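Local coordinates for protein DNA alpha-glucosyltransferase (Enterobacteria phage T4, PDB 1XV5) that belongs to the GT-B class of glycosyltransferases, enzymes built from two Rossmann-like domains, and holds uridine-5'-diphosphate in a pocket, at residues A[116-121]-A[144-149]; A[171-176]-A[396-401]; A[252-255]-A[261-264]; A[186-191]-A[280-285]. All coordinates share one frame; numbering follows the deposited sequence.

Contact 1 (A[116-121]-A[144-149]). With EDO (1,2-ethanediol), chain D.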
loop_
_atom_site.group_PDB
_atom_site.type_symbol
_atom_site.label_atom_id
_atom_site.label_comp_id
_atom_site.label_asym_id
_atom_site.label_seq_id
_atom_site.Cartn_x
_atom_site.Cartn_y
_atom_site.Cartn_z
ATOM N N ASP A 116 6.699 -3.314 5.137
ATOM C CA ASP A 116 6.049 -4.617 5.203
ATOM C C ASP A 116 5.574 -5.009 6.599
ATOM O O ASP A 116 5.924 -4.366 7.591
ATOM C CB ASP A 116 6.974 -5.673 4.601
ATOM C CG ASP A 116 7.156 -5.485 3.100
ATOM O OD1 ASP A 116 8.124 -6.032 2.532
ATOM O OD2 ASP A 116 6.317 -4.784 2.484
ATOM N N HIS A 117 4.770 -6.067 6.669
ATOM C CA HIS A 117 4.189 -6.502 7.935
ATOM C C HIS A 117 4.708 -7.798 8.561
ATOM O O HIS A 117 5.407 -7.769 9.570
ATOM C CB HIS A 117 2.671 -6.606 7.764
ATOM C CG HIS A 117 2.045 -5.370 7.193
ATOM N ND1 HIS A 117 1.928 -4.196 7.908
ATOM C CD2 HIS A 117 1.530 -5.117 5.967
ATOM C CE1 HIS A 117 1.366 -3.275 7.144
ATOM N NE2 HIS A 117 1.116 -3.808 5.961
ATOM N N SER A 118 4.340 -8.928 7.968
ATOM C CA SER A 118 4.725 -10.239 8.483
ATOM C C SER A 118 6.208 -10.577 8.380
ATOM O O SER A 118 6.915 -10.073 7.509
ATOM C CB SER A 118 3.921 -11.327 7.766
ATOM O OG SER A 118 4.370 -12.617 8.138
ATOM N N VAL A 119 6.667 -11.446 9.278
ATOM C CA VAL A 119 8.057 -11.886 9.278
ATOM C C VAL A 119 8.360 -12.600 7.964
ATOM O O VAL A 119 9.488 -12.556 7.474
ATOM C CB VAL A 119 8.348 -12.868 10.442
ATOM C CG1 VAL A 119 8.313 -12.133 11.765
ATOM C CG2 VAL A 119 7.328 -14.002 10.440
ATOM N N LEU A 120 7.348 -13.256 7.399
ATOM C CA LEU A 120 7.506 -13.981 6.143
ATOM C C LEU A 120 8.070 -13.033 5.096
ATOM O O LEU A 120 9.023 -13.363 4.392
ATOM C CB LEU A 120 6.154 -14.537 5.674
ATOM C CG LEU A 120 6.135 -15.531 4.502
ATOM C CD1 LEU A 120 4.741 -16.124 4.369
ATOM C CD2 LEU A 120 6.544 -14.848 3.204
ATOM N N SER A 121 7.477 -11.850 4.998
ATOM C CA SER A 121 7.939 -10.859 4.042
ATOM C C SER A 121 9.271 -10.279 4.498
ATOM O O SER A 121 10.228 -10.214 3.730
ATOM C CB SER A 121 6.913 -9.729 3.909
ATOM O OG SER A 121 5.672 -10.216 3.434
ATOM N N ASN A 144 3.614 -2.749 17.534
ATOM C CA ASN A 144 3.517 -4.167 17.885
ATOM C C ASN A 144 3.728 -5.127 16.719
ATOM O O ASN A 144 3.477 -6.327 16.844
ATOM C CB ASN A 144 2.159 -4.447 18.534
ATOM C CG ASN A 144 1.991 -3.725 19.854
ATOM O OD1 ASN A 144 2.747 -3.952 20.795
ATOM N ND2 ASN A 144 1.001 -2.842 19.927
ATOM N N GLY A 145 4.196 -4.604 15.592
ATOM C CA GLY A 145 4.432 -5.447 14.434
ATOM C C GLY A 145 5.643 -6.351 14.594
ATOM O O GLY A 145 6.402 -6.226 15.554
ATOM N N ASP A 146 5.825 -7.262 13.645
ATOM C CA ASP A 146 6.947 -8.188 13.682
ATOM C C ASP A 146 8.287 -7.467 13.574
ATOM O O ASP A 146 9.265 -7.871 14.202
ATOM C CB ASP A 146 6.807 -9.222 12.559
ATOM C CG ASP A 146 5.681 -10.212 12.817
ATOM O OD1 ASP A 146 5.298 -10.943 11.880
ATOM O OD2 ASP A 146 5.185 -10.268 13.962
ATOM N N PHE A 147 8.338 -6.399 12.784
ATOM C CA PHE A 147 9.580 -5.647 12.633
ATOM C C PHE A 147 10.057 -5.127 13.985
ATOM O O PHE A 147 11.226 -5.279 14.341
ATOM C CB PHE A 147 9.382 -4.466 11.677
ATOM C CG PHE A 147 10.598 -3.585 11.540
ATOM C CD1 PHE A 147 11.707 -4.008 10.812
ATOM C CD2 PHE A 147 10.639 -2.341 12.157
ATOM C CE1 PHE A 147 12.841 -3.204 10.702
ATOM C CE2 PHE A 147 11.770 -1.527 12.054
ATOM C CZ PHE A 147 12.873 -1.960 11.326
ATOM N N ASN A 148 9.141 -4.515 14.734
ATOM C CA ASN A 148 9.453 -3.956 16.050
ATOM C C ASN A 148 9.687 -5.003 17.137
ATOM O O ASN A 148 10.671 -4.936 17.878
ATOM C CB ASN A 148 8.319 -3.032 16.524
ATOM C CG ASN A 148 8.335 -1.675 15.846
ATOM O OD1 ASN A 148 8.346 -1.578 14.621
ATOM N ND2 ASN A 148 8.320 -0.612 16.651
ATOM N N LYS A 149 8.779 -5.969 17.227
ATOM C CA LYS A 149 8.845 -6.991 18.265
ATOM C C LYS A 149 9.706 -8.219 18.009
ATOM O O LYS A 149 10.107 -8.899 18.953
ATOM C CB LYS A 149 7.426 -7.438 18.624
ATOM C CG LYS A 149 6.534 -6.309 19.130
ATOM C CD LYS A 149 7.122 -5.651 20.373
ATOM C CE LYS A 149 6.212 -4.560 20.909
ATOM N NZ LYS A 149 6.745 -3.962 22.164
HETATM C C1 EDO D . 5.015 -5.560 -0.933
HETATM O O1 EDO D . 6.308 -5.436 -0.313
HETATM C C2 EDO D . 4.507 -4.212 -1.458
HETATM O O2 EDO D . 4.248 -3.287 -0.389
HETATM O O HOH W 1 6.047 -5.706 11.238
#
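Val119 and Asp146 meet where two neighbouring strands of the N-terminal Rossmann-like sheet of this GT-B enzyme, 109-114 and 137-140, run out at their C-terminal ends. Each strand leads through a short loop into a helix, 119-122 and 146-155, and the contact joins the beginnings of those two helices. The direct polar link is one bond: Val119 N donates to Asp146 OD1 at 3.0 Å, bent to 131° at the hydrogen, and reaches the lone pair that faces away from OD2. Asp146 CG lies anti to the carbonyl carbon (chi1 -71°), which carries the carboxylate out to the start of the other helix. The same OD1 also bonds Tyr301 OH, while OD2 forms a salt bridge with Lys300, and partners at both oxygens fix the rotation of the carboxylate. Van der Waals packing accompanies the bond. Val119 CG1 rests on Asp146 CB at 3.4 Å, the two side chains crossing nearly at right angles, and His117 O comes to 3.6 Å from that CB. Water provides a second bridge: it donates to His117 O at 2.7 Å and accepts from Phe147 N at 2.8 Å, so a loop carbonyl and an amide of the first turn of helix 146-155 are tied together. The His117 side chain turns away from this seam and lies about 6 Å from the bound uridine-5'-diphosphate. The opening of helix 119-122 is itself held by an N-cap, in which Ser118 OG accepts from Leu120 N at 3.1 Å.

Contact 2 (A[171-176]-A[396-401])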
loop_
_atom_site.group_PDB
_atom_site.type_symbol
_atom_site.label_atom_id
_atom_site.label_comp_id
_atom_site.label_asym_id
_atom_site.label_seq_id
_atom_site.Cartn_x
_atom_site.Cartn_y
_atom_site.Cartn_z
ATOM N N THR A 171 15.329 4.037 18.205
ATOM C CA THR A 171 13.908 4.349 18.260
ATOM C C THR A 171 13.219 4.099 16.923
ATOM O O THR A 171 13.754 4.433 15.866
ATOM C CB THR A 171 13.682 5.824 18.644
ATOM O OG1 THR A 171 14.348 6.108 19.881
ATOM C CG2 THR A 171 12.196 6.110 18.791
ATOM N N VAL A 172 12.034 3.498 16.975
ATOM C CA VAL A 172 11.257 3.242 15.768
ATOM C C VAL A 172 9.986 4.068 15.891
ATOM O O VAL A 172 9.240 3.933 16.864
ATOM C CB VAL A 172 10.862 1.753 15.623
ATOM C CG1 VAL A 172 10.023 1.559 14.354
ATOM C CG2 VAL A 172 12.115 0.883 15.568
ATOM N N TYR A 173 9.749 4.927 14.908
ATOM C CA TYR A 173 8.575 5.785 14.907
ATOM C C TYR A 173 7.468 5.198 14.052
ATOM O O TYR A 173 7.725 4.523 13.058
ATOM C CB TYR A 173 8.936 7.161 14.358
ATOM C CG TYR A 173 9.999 7.877 15.151
ATOM C CD1 TYR A 173 9.680 8.556 16.326
ATOM C CD2 TYR A 173 11.328 7.870 14.731
ATOM C CE1 TYR A 173 10.659 9.214 17.063
ATOM C CE2 TYR A 173 12.316 8.523 15.461
ATOM C CZ TYR A 173 11.973 9.193 16.625
ATOM O OH TYR A 173 12.946 9.846 17.347
ATOM N N ASN A 174 6.228 5.466 14.430
ATOM C CA ASN A 174 5.110 4.974 13.649
ATOM C C ASN A 174 4.877 5.940 12.495
ATOM O O ASN A 174 5.194 7.126 12.596
ATOM C CB ASN A 174 3.851 4.895 14.505
ATOM C CG ASN A 174 2.667 4.353 13.737
ATOM O OD1 ASN A 174 1.806 5.108 13.279
ATOM N ND2 ASN A 174 2.626 3.035 13.577
ATOM N N PHE A 175 4.329 5.429 11.399
ATOM C CA PHE A 175 4.026 6.259 10.244
ATOM C C PHE A 175 2.854 5.648 9.496
ATOM O O PHE A 175 2.536 4.470 9.679
ATOM C CB PHE A 175 5.235 6.347 9.301
ATOM C CG PHE A 175 5.317 5.217 8.301
ATOM C CD1 PHE A 175 4.880 5.397 6.990
ATOM C CD2 PHE A 175 5.822 3.977 8.674
ATOM C CE1 PHE A 175 4.947 4.356 6.059
ATOM C CE2 PHE A 175 5.895 2.928 7.757
ATOM C CZ PHE A 175 5.457 3.118 6.444
ATOM N N GLN A 176 2.203 6.466 8.677
ATOM C CA GLN A 176 1.099 6.014 7.838
ATOM C C GLN A 176 1.564 6.294 6.418
ATOM O O GLN A 176 2.231 7.299 6.178
ATOM C CB GLN A 176 -0.169 6.835 8.074
ATOM C CG GLN A 176 -0.761 6.747 9.452
ATOM C CD GLN A 176 -1.883 7.752 9.629
ATOM O OE1 GLN A 176 -2.974 7.598 9.067
ATOM N NE2 GLN A 176 -1.614 8.799 10.396
ATOM N N PHE A 396 8.070 14.432 8.274
ATOM C CA PHE A 396 9.141 15.392 8.033
ATOM C C PHE A 396 9.624 15.988 9.354
ATOM O O PHE A 396 10.825 16.165 9.564
ATOM C CB PHE A 396 8.653 16.501 7.097
ATOM C CG PHE A 396 9.698 17.538 6.786
ATOM C CD1 PHE A 396 9.871 18.645 7.611
ATOM C CD2 PHE A 396 10.523 17.398 5.674
ATOM C CE1 PHE A 396 10.849 19.597 7.334
ATOM C CE2 PHE A 396 11.508 18.348 5.389
ATOM C CZ PHE A 396 11.667 19.448 6.222
ATOM N N ASP A 397 8.688 16.295 10.245
ATOM C CA ASP A 397 9.046 16.865 11.539
ATOM C C ASP A 397 9.865 15.886 12.371
ATOM O O ASP A 397 10.788 16.283 13.084
ATOM C CB ASP A 397 7.783 17.289 12.292
ATOM C CG ASP A 397 7.148 18.529 11.698
ATOM O OD1 ASP A 397 6.005 18.860 12.079
ATOM O OD2 ASP A 397 7.799 19.178 10.851
ATOM N N ILE A 398 9.529 14.604 12.272
ATOM C CA ILE A 398 10.244 13.568 13.004
ATOM C C ILE A 398 11.639 13.371 12.409
ATOM O O ILE A 398 12.615 13.174 13.134
ATOM C CB ILE A 398 9.482 12.225 12.945
ATOM C CG1 ILE A 398 8.187 12.329 13.753
ATOM C CG2 ILE A 398 10.362 11.093 13.467
ATOM C CD1 ILE A 398 7.282 11.104 13.635
ATOM N N ILE A 399 11.728 13.432 11.085
ATOM C CA ILE A 399 13.002 13.247 10.398
ATOM C C ILE A 399 13.997 14.362 10.693
ATOM O O ILE A 399 15.185 14.107 10.891
ATOM C CB ILE A 399 12.793 13.159 8.865
ATOM C CG1 ILE A 399 12.010 11.885 8.527
ATOM C CG2 ILE A 399 14.138 13.179 8.147
ATOM C CD1 ILE A 399 11.671 11.735 7.064
ATOM N N THR A 400 13.507 15.595 10.737
ATOM C CA THR A 400 14.368 16.747 10.979
ATOM C C THR A 400 14.528 17.127 12.448
ATOM O O THR A 400 15.186 18.119 12.766
ATOM C CB THR A 400 13.857 17.975 10.210
ATOM O OG1 THR A 400 12.523 18.284 10.632
ATOM C CG2 THR A 400 13.857 17.692 8.717
ATOM N N LYS A 401 13.933 16.342 13.339
ATOM C CA LYS A 401 14.030 16.613 14.771
ATOM C C LYS A 401 15.497 16.781 15.167
ATOM O O LYS A 401 16.374 16.360 14.382
ATOM C CB LYS A 401 13.419 15.454 15.562
ATOM C CG LYS A 401 13.428 15.651 17.067
ATOM C CD LYS A 401 13.316 14.321 17.805
ATOM C CE LYS A 401 12.058 13.558 17.424
ATOM N NZ LYS A 401 11.966 12.264 18.155
ATOM O OXT LYS A 401 15.756 17.317 16.264
#
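The Tyr173 ring is sandwiched between two methyl groups. Ile398 CG2 sits over the centre of one face, 3.6 Å from the ring centroid and 11° off the normal, in a CH-pi contact; on the opposite face Thr171 CG2 lies 3.7 Å above the plane, offset toward the rim. Only the branch methyl of Ile398 does this work, because CG2 stands anti to the backbone N and leads out to the ring while CG1 takes the position beside that N. At the far end of the ring Lys401 NZ donates to Tyr173 OH at 2.7 Å. The amine approaches obliquely, passing 3.4 Å from Tyr173 CZ, and the bend of the lysine chain at chi3 (-58°) turns its end toward the phenol. Strand 172-174 is the outermost strand of the N-terminal sheet, and helix 388-399 is the last of the chain, which has returned from the second domain to pack on the first, as the C-terminal helix does in other GT-B enzymes. At the end of the chain Arg109 NH1 bonds both Ile399 O and Lys401 O. Thr400 N and Thr400 OG1 reach Phe396 O from opposite faces of the carbonyl plane, at 3.0 and 2.9 Å, and the CG2 methyl of Thr400 lies over one face of the Phe396 ring, offset toward the rim.

Contact 3 (A[252-255]-A[261-264])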
loop_
_atom_site.group_PDB
_atom_site.type_symbol
_atom_site.label_atom_id
_atom_site.label_comp_id
_atom_site.label_asym_id
_atom_site.label_seq_id
_atom_site.Cartn_x
_atom_site.Cartn_y
_atom_site.Cartn_z
ATOM N N GLU A 252 -13.680 -15.835 -14.142
ATOM C CA GLU A 252 -13.215 -15.664 -15.507
ATOM C C GLU A 252 -12.057 -14.687 -15.367
ATOM O O GLU A 252 -12.191 -13.623 -14.762
ATOM C CB GLU A 252 -14.355 -15.159 -16.396
ATOM C CG GLU A 252 -15.260 -16.326 -16.817
ATOM C CD GLU A 252 -16.591 -15.918 -17.424
ATOM O OE1 GLU A 252 -17.316 -16.825 -17.885
ATOM O OE2 GLU A 252 -16.921 -14.716 -17.439
ATOM N N TYR A 253 -10.908 -15.090 -15.897
ATOM C CA TYR A 253 -9.666 -14.335 -15.783
ATOM C C TYR A 253 -9.274 -13.612 -17.062
ATOM O O TYR A 253 -9.346 -14.185 -18.149
ATOM C CB TYR A 253 -8.562 -15.316 -15.389
ATOM C CG TYR A 253 -7.314 -14.705 -14.813
ATOM C CD1 TYR A 253 -7.263 -14.305 -13.477
ATOM C CD2 TYR A 253 -6.158 -14.586 -15.582
ATOM C CE1 TYR A 253 -6.092 -13.814 -12.922
ATOM C CE2 TYR A 253 -4.983 -14.094 -15.036
ATOM C CZ TYR A 253 -4.956 -13.714 -13.705
ATOM O OH TYR A 253 -3.786 -13.248 -13.158
ATOM N N TYR A 254 -8.836 -12.362 -16.927
ATOM C CA TYR A 254 -8.446 -11.567 -18.088
ATOM C C TYR A 254 -7.203 -10.724 -17.868
ATOM O O TYR A 254 -6.878 -10.350 -16.742
ATOM C CB TYR A 254 -9.556 -10.593 -18.488
ATOM C CG TYR A 254 -10.936 -11.179 -18.577
ATOM C CD1 TYR A 254 -11.686 -11.422 -17.425
ATOM C CD2 TYR A 254 -11.501 -11.484 -19.813
ATOM C CE1 TYR A 254 -12.966 -11.955 -17.505
ATOM C CE2 TYR A 254 -12.783 -12.019 -19.904
ATOM C CZ TYR A 254 -13.508 -12.251 -18.746
ATOM O OH TYR A 254 -14.780 -12.771 -18.828
ATOM N N GLY A 255 -6.527 -10.420 -18.973
ATOM C CA GLY A 255 -5.367 -9.553 -18.943
ATOM C C GLY A 255 -5.912 -8.242 -19.494
ATOM O O GLY A 255 -7.057 -8.205 -19.949
ATOM N N LYS A 261 -13.388 -7.953 -23.026
ATOM C CA LYS A 261 -14.081 -9.236 -23.048
ATOM C C LYS A 261 -14.787 -9.529 -21.732
ATOM O O LYS A 261 -15.582 -10.462 -21.644
ATOM C CB LYS A 261 -13.103 -10.370 -23.362
ATOM C CG LYS A 261 -12.669 -10.425 -24.816
ATOM C CD LYS A 261 -13.869 -10.613 -25.726
ATOM C CE LYS A 261 -13.447 -10.724 -27.176
ATOM N NZ LYS A 261 -12.556 -11.892 -27.368
ATOM N N MET A 262 -14.498 -8.737 -20.708
ATOM C CA MET A 262 -15.137 -8.947 -19.417
ATOM C C MET A 262 -16.647 -8.893 -19.552
ATOM O O MET A 262 -17.192 -8.020 -20.227
ATOM C CB MET A 262 -14.689 -7.891 -18.412
ATOM C CG MET A 262 -13.632 -8.380 -17.462
ATOM S SD MET A 262 -13.324 -7.206 -16.142
ATOM C CE MET A 262 -11.605 -6.820 -16.469
ATOM N N ASN A 263 -17.318 -9.837 -18.910
ATOM C CA ASN A 263 -18.767 -9.890 -18.948
ATOM C C ASN A 263 -19.263 -9.212 -17.673
ATOM O O ASN A 263 -19.245 -9.812 -16.599
ATOM C CB ASN A 263 -19.229 -11.347 -19.001
ATOM C CG ASN A 263 -20.689 -11.479 -19.369
ATOM O OD1 ASN A 263 -21.183 -12.581 -19.611
ATOM N ND2 ASN A 263 -21.393 -10.353 -19.412
ATOM N N LEU A 264 -19.696 -7.960 -17.797
ATOM C CA LEU A 264 -20.166 -7.200 -16.642
ATOM C C LEU A 264 -21.672 -7.284 -16.438
ATOM O O LEU A 264 -22.256 -6.497 -15.691
ATOM C CB LEU A 264 -19.747 -5.737 -16.781
ATOM C CG LEU A 264 -18.242 -5.521 -16.977
ATOM C CD1 LEU A 264 -17.934 -4.032 -16.998
ATOM C CD2 LEU A 264 -17.478 -6.206 -15.856
#
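Tyr254 reaches across from the end of strand 251-254 to the loop at Lys261 and Met262, with the ring lying against the turn of the backbone there. From CB the side chain leads toward the loop, CG standing anti to the carbonyl carbon (chi1 -48°). One flank of the ring, CD1 and CE1, meets Met262 CG at 3.6 Å each; this methylene lies over the face, toward the rim, 21° off the normal, as a CH-pi contact. The thioether beyond it makes a more distant, oblique Met-aromatic contact, SD standing 5.3 Å from the ring centroid. On the other flank CE2 packs against Lys261, 3.6 Å from its O and 3.8 Å from its CB. Farther out, CZ comes to 3.7 Å from Met262 CA. At the tip, OH is hydrogen-bonded to Gln271, a residue of the adjacent strand, so the polar end of the ring is satisfied from within the sheet. Strand 251-254 is the outermost strand of the C-terminal Rossmann-like sheet and pairs in parallel with strand 270-273. The loop joining these two strands folds back so that Met262, beside the tyrosine ring, also touches Leu273 of strand 270-273 and Val231 of strand 229-233.

Contact 4 (A[186-191]-A[280-285])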
loop_
_atom_site.group_PDB
_atom_site.type_symbol
_atom_site.label_atom_id
_atom_site.label_comp_id
_atom_site.label_asym_id
_atom_site.label_seq_id
_atom_site.Cartn_x
_atom_site.Cartn_y
_atom_site.Cartn_z
ATOM N N SER A 186 -9.565 15.343 -7.627
ATOM C CA SER A 186 -9.601 16.384 -8.645
ATOM C C SER A 186 -9.366 15.843 -10.047
ATOM O O SER A 186 -9.506 16.573 -11.029
ATOM C CB SER A 186 -8.570 17.472 -8.325
ATOM O OG SER A 186 -7.248 16.997 -8.478
ATOM N N THR A 187 -9.031 14.558 -10.140
ATOM C CA THR A 187 -8.768 13.928 -11.427
ATOM C C THR A 187 -9.763 12.840 -11.830
ATOM O O THR A 187 -10.007 12.640 -13.018
ATOM C CB THR A 187 -7.347 13.301 -11.448
ATOM O OG1 THR A 187 -6.367 14.332 -11.278
ATOM C CG2 THR A 187 -7.087 12.579 -12.763
ATOM N N TYR A 188 -10.352 12.150 -10.857
ATOM C CA TYR A 188 -11.263 11.052 -11.178
ATOM C C TYR A 188 -12.709 11.108 -10.709
ATOM O O TYR A 188 -13.534 10.345 -11.205
ATOM C CB TYR A 188 -10.668 9.731 -10.679
ATOM C CG TYR A 188 -9.329 9.416 -11.288
ATOM C CD1 TYR A 188 -8.147 9.795 -10.653
ATOM C CD2 TYR A 188 -9.242 8.791 -12.527
ATOM C CE1 TYR A 188 -6.911 9.560 -11.238
ATOM C CE2 TYR A 188 -8.009 8.553 -13.127
ATOM C CZ TYR A 188 -6.849 8.941 -12.476
ATOM O OH TYR A 188 -5.628 8.719 -13.066
ATOM N N TRP A 189 -13.021 11.982 -9.759
ATOM C CA TRP A 189 -14.382 12.061 -9.231
ATOM C C TRP A 189 -15.432 12.214 -10.333
ATOM O O TRP A 189 -15.315 13.074 -11.210
ATOM C CB TRP A 189 -14.484 13.218 -8.237
ATOM C CG TRP A 189 -15.625 13.101 -7.263
ATOM C CD1 TRP A 189 -16.910 13.528 -7.443
ATOM C CD2 TRP A 189 -15.563 12.562 -5.937
ATOM N NE1 TRP A 189 -17.651 13.293 -6.306
ATOM C CE2 TRP A 189 -16.849 12.700 -5.367
ATOM C CE3 TRP A 189 -14.544 11.976 -5.174
ATOM C CZ2 TRP A 189 -17.145 12.275 -4.065
ATOM C CZ3 TRP A 189 -14.838 11.552 -3.875
ATOM C CH2 TRP A 189 -16.131 11.706 -3.337
ATOM N N LYS A 190 -16.460 11.375 -10.275
ATOM C CA LYS A 190 -17.534 11.399 -11.261
ATOM C C LYS A 190 -18.843 11.868 -10.645
ATOM O O LYS A 190 -19.038 11.768 -9.435
ATOM C CB LYS A 190 -17.760 9.995 -11.832
ATOM C CG LYS A 190 -16.566 9.382 -12.546
ATOM C CD LYS A 190 -16.300 10.069 -13.875
ATOM C CE LYS A 190 -15.145 9.408 -14.621
ATOM N NZ LYS A 190 -13.865 9.524 -13.871
ATOM N N ASP A 191 -19.740 12.378 -11.481
ATOM C CA ASP A 191 -21.046 12.796 -10.996
ATOM C C ASP A 191 -21.748 11.470 -10.713
ATOM O O ASP A 191 -21.501 10.479 -11.407
ATOM C CB ASP A 191 -21.802 13.581 -12.071
ATOM C CG ASP A 191 -23.147 14.095 -11.581
ATOM O OD1 ASP A 191 -24.151 13.355 -11.670
ATOM O OD2 ASP A 191 -23.198 15.244 -11.091
ATOM N N GLU A 280 -5.764 3.711 -14.729
ATOM C CA GLU A 280 -6.875 3.076 -15.429
ATOM C C GLU A 280 -7.860 2.480 -14.434
ATOM O O GLU A 280 -9.076 2.531 -14.643
ATOM C CB GLU A 280 -6.354 2.000 -16.388
ATOM C CG GLU A 280 -5.587 2.596 -17.573
ATOM C CD GLU A 280 -4.959 1.549 -18.477
ATOM O OE1 GLU A 280 -5.144 0.343 -18.223
ATOM O OE2 GLU A 280 -4.278 1.940 -19.449
ATOM N N MET A 281 -7.335 1.916 -13.350
ATOM C CA MET A 281 -8.189 1.342 -12.319
ATOM C C MET A 281 -8.995 2.455 -11.652
ATOM O O MET A 281 -10.198 2.314 -11.440
ATOM C CB MET A 281 -7.341 0.610 -11.274
ATOM C CG MET A 281 -8.126 0.030 -10.099
ATOM S SD MET A 281 -8.592 1.250 -8.843
ATOM C CE MET A 281 -6.998 1.496 -8.034
ATOM N N LEU A 282 -8.338 3.565 -11.326
ATOM C CA LEU A 282 -9.035 4.682 -10.689
ATOM C C LEU A 282 -10.192 5.174 -11.558
ATOM O O LEU A 282 -11.252 5.530 -11.048
ATOM C CB LEU A 282 -8.060 5.835 -10.402
ATOM C CG LEU A 282 -6.989 5.558 -9.339
ATOM C CD1 LEU A 282 -6.046 6.743 -9.234
ATOM C CD2 LEU A 282 -7.656 5.295 -7.988
ATOM N N GLU A 283 -9.991 5.190 -12.870
ATOM C CA GLU A 283 -11.042 5.624 -13.783
ATOM C C GLU A 283 -12.205 4.631 -13.719
ATOM O O GLU A 283 -13.365 5.028 -13.588
ATOM C CB GLU A 283 -10.487 5.722 -15.210
ATOM C CG GLU A 283 -11.485 6.146 -16.279
ATOM C CD GLU A 283 -12.134 7.497 -16.007
ATOM O OE1 GLU A 283 -11.474 8.384 -15.424
ATOM O OE2 GLU A 283 -13.305 7.674 -16.395
ATOM N N ARG A 284 -11.893 3.338 -13.794
ATOM C CA ARG A 284 -12.930 2.309 -13.737
ATOM C C ARG A 284 -13.655 2.325 -12.394
ATOM O O ARG A 284 -14.885 2.197 -12.336
ATOM C CB ARG A 284 -12.330 0.913 -13.954
ATOM C CG ARG A 284 -11.879 0.619 -15.381
ATOM C CD ARG A 284 -11.463 -0.849 -15.532
ATOM N NE ARG A 284 -10.228 -1.174 -14.823
ATOM C CZ ARG A 284 -9.008 -1.043 -15.337
ATOM N NH1 ARG A 284 -8.850 -0.588 -16.574
ATOM N NH2 ARG A 284 -7.942 -1.384 -14.621
ATOM N N MET A 285 -12.888 2.482 -11.321
ATOM C CA MET A 285 -13.451 2.493 -9.976
ATOM C C MET A 285 -14.355 3.697 -9.741
ATOM O O MET A 285 -15.381 3.581 -9.070
ATOM C CB MET A 285 -12.330 2.485 -8.935
ATOM C CG MET A 285 -12.803 2.337 -7.496
ATOM S SD MET A 285 -13.541 0.719 -7.147
ATOM C CE MET A 285 -12.055 -0.320 -7.019
#
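The linker between the two Rossmann-like domains here docks on helix 278-286 of the C-terminal domain, where Tyr188 lies on Leu282 and Lys190 pairs with Glu283. Leu282 CB stands almost exactly over the ring centre of Tyr188, 3.6 Å from the centroid and 4° off the normal, in a CH-pi contact, and Leu282 CD1 continues it to Tyr188 CE1 at 3.6 Å. Thr187 CG2 lies over the opposite ring face, toward the rim. The same helix borders the nucleotide pocket: Met281, whose side chain sets out away from the linker, touches the bound uridine-5'-diphosphate, and the Leu282 side chain lies about 6 Å from it. Near the plane of the Tyr188 ring, at its edge, Glu283 OE1 comes to 3.7 Å from CD2. The glutamate chain bends at chi2 (58°), bringing its carboxylate back toward the linker, and Lys190 NZ forms a salt bridge with OE1 at 3.1 Å, arriving from above the carboxylate plane. That ammonium group has two further partners, Tyr188 O at 2.8 Å and Ser286 OG.

Contacts 1 and 2 belong to the first domain and touch each other: Val172 of the edge strand packs on Asn148 and Phe147 at the start of helix 146-155. Contacts 3 and 4 belong to the second sheet and its surroundings, their nearest atoms about 6 Å apart. Contacts 1 and 4 are partly buried, on opposite sides of the chain's centre, and each sets a carboxylate beside apolar packing, taking a backbone amide in contact 1 and a lysine in contact 4. Contacts 2, 3 and 4 share a tyrosine face met by an aliphatic group, but 2 and 3 lie on the surface at sheet edges; a lysine bonds the hydroxyl in contact 2, a glutamine of the neighbouring strand in contact 3.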